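PDB 4TRT: DNA polymerase III subunit beta from Deinococcus radiodurans, which probably forms a ring-shaped head-to-tail homodimer around DNA that tethers DNA polymerases and other proteins to it and makes synthesis processive. Local coordinates for residues A[9-14]-A[41-46]. Numbering follows the deposited sequence.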
loop_
_atom_site.group_PDB
_atom_site.type_symbol
_atom_site.label_atom_id
_atom_site.label_comp_id
_atom_site.label_asym_id
_atom_site.label_seq_id
_atom_site.Cartn_x
_atom_site.Cartn_y
_atom_site.Cartn_z
ATOM N N LYS A 9 2.081 18.853 15.551
ATOM C CA LYS A 9 1.225 18.820 14.365
ATOM C C LYS A 9 1.787 19.698 13.254
ATOM O O LYS A 9 1.879 19.276 12.099
ATOM C CB LYS A 9 -0.194 19.277 14.709
ATOM C CG LYS A 9 -1.136 19.346 13.504
ATOM C CD LYS A 9 -2.562 19.672 13.917
ATOM C CE LYS A 9 -3.329 20.351 12.788
ATOM N NZ LYS A 9 -3.068 19.699 11.468
ATOM N N THR A 10 2.225 20.892 13.617
ATOM C CA THR A 10 2.706 21.845 12.636
ATOM C C THR A 10 4.089 21.439 12.142
ATOM O O THR A 10 4.376 21.524 10.947
ATOM C CB THR A 10 2.736 23.278 13.209
ATOM O OG1 THR A 10 1.616 23.487 14.084
ATOM C CG2 THR A 10 2.609 24.278 12.093
ATOM N N LEU A 11 4.947 20.998 13.050
ATOM C CA LEU A 11 6.278 20.548 12.659
ATOM C C LEU A 11 6.190 19.321 11.749
ATOM O O LEU A 11 6.935 19.216 10.783
ATOM C CB LEU A 11 7.145 20.272 13.882
ATOM C CG LEU A 11 8.623 19.893 13.671
ATOM C CD1 LEU A 11 9.459 20.960 12.946
ATOM C CD2 LEU A 11 9.181 19.612 15.046
ATOM N N ASN A 12 5.285 18.393 12.069
ATOM C CA ASN A 12 5.006 17.238 11.199
ATOM C C ASN A 12 4.615 17.634 9.799
ATOM O O ASN A 12 5.062 17.009 8.826
ATOM C CB ASN A 12 3.865 16.371 11.748
ATOM C CG ASN A 12 4.323 15.336 12.721
ATOM O OD1 ASN A 12 5.514 15.004 12.804
ATOM N ND2 ASN A 12 3.362 14.781 13.466
ATOM N N GLU A 13 3.751 18.632 9.677
ATOM C CA GLU A 13 3.304 19.068 8.353
ATOM C C GLU A 13 4.463 19.570 7.526
ATOM O O GLU A 13 4.610 19.179 6.377
ATOM C CB GLU A 13 2.242 20.155 8.445
ATOM C CG GLU A 13 0.872 19.621 8.789
ATOM C CD GLU A 13 -0.176 20.713 8.842
ATOM O OE1 GLU A 13 -0.127 21.631 7.984
ATOM O OE2 GLU A 13 -1.037 20.646 9.742
ATOM N N GLY A 14 5.301 20.407 8.118
ATOM C CA GLY A 14 6.436 20.955 7.407
ATOM C C GLY A 14 7.443 19.886 7.018
ATOM O O GLY A 14 7.925 19.856 5.882
ATOM N N GLY A 41 10.088 34.407 15.408
ATOM C CA GLY A 41 8.747 33.963 15.007
ATOM C C GLY A 41 8.593 32.470 14.793
ATOM O O GLY A 41 7.487 31.926 14.878
ATOM N N GLY A 42 9.698 31.790 14.530
ATOM C CA GLY A 42 9.636 30.366 14.319
ATOM C C GLY A 42 10.812 29.784 13.571
ATOM O O GLY A 42 11.909 30.349 13.547
ATOM N N LEU A 43 10.558 28.618 12.996
ATOM C CA LEU A 43 11.555 27.817 12.324
ATOM C C LEU A 43 11.264 27.848 10.828
ATOM O O LEU A 43 10.121 27.675 10.410
ATOM C CB LEU A 43 11.485 26.361 12.796
ATOM C CG LEU A 43 11.382 26.011 14.289
ATOM C CD1 LEU A 43 10.868 24.591 14.435
ATOM C CD2 LEU A 43 12.704 26.152 15.007
ATOM N N THR A 44 12.307 28.028 10.029
ATOM C CA THR A 44 12.208 27.858 8.584
ATOM C C THR A 44 12.966 26.586 8.230
ATOM O O THR A 44 14.162 26.483 8.475
ATOM C CB THR A 44 12.772 29.087 7.857
ATOM O OG1 THR A 44 11.990 30.221 8.224
ATOM C CG2 THR A 44 12.711 28.943 6.329
ATOM N N LEU A 45 12.233 25.616 7.695
ATOM C CA LEU A 45 12.770 24.325 7.284
ATOM C C LEU A 45 13.014 24.371 5.777
ATOM O O LEU A 45 12.099 24.705 5.021
ATOM C CB LEU A 45 11.754 23.215 7.596
ATOM C CG LEU A 45 11.107 23.173 8.988
ATOM C CD1 LEU A 45 9.971 22.161 9.056
ATOM C CD2 LEU A 45 12.148 22.849 10.048
ATOM N N SER A 46 14.223 24.033 5.326
ATOM C CA SER A 46 14.492 24.097 3.902
ATOM C C SER A 46 15.419 22.981 3.399
ATOM O O SER A 46 16.184 22.365 4.173
ATOM C CB SER A 46 15.023 25.489 3.531
ATOM O OG SER A 46 16.383 25.640 3.894
#
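Leu11 and Gly14 of helix 8-21 pack over Leu43 and Leu45 of strand 42-48; the axes of helix residues 9-14 and strand residues 42-46 run in nearly the same direction, inclined by 20° and 10.3 Å apart at closest approach. The backbones draw nearer toward the later residues: Leu11 CA lies 9.0 Å from Leu43 CA, whereas Gly14 CA is 7.2 Å from Leu45 CA. No hydrogen bond links the two segments, and the contact is buried and consists of van der Waals packing. The CB of Leu11 leaves the helix to one side of the strand rather than at it, but with CG anti to the backbone N (chi1 -175°) its CD1 methyl swings across to meet both leucines, 4.1 Å from Leu45 CD1 and 4.2 Å from Leu43 CD1. It crosses the Leu45 side chain at about a right angle. Gly14 has no side chain on the flank facing the strand, and Leu45 CD1 packs directly on its main chain, 4.0 Å from Gly14 C. Lys9 NZ and Glu13 OE2 form a salt bridge (2.8 Å) one turn apart. Strand 42-48 is hydrogen-bonded between antiparallel strands 33-38 and 52-59. Leu45 extends the core to Leu34, Val36, Val58, Leu15 and Leu18, in helix-on-sheet packing within the N-terminal domain; in this family the helices line the inside of the ring and the sheets form its outer layer.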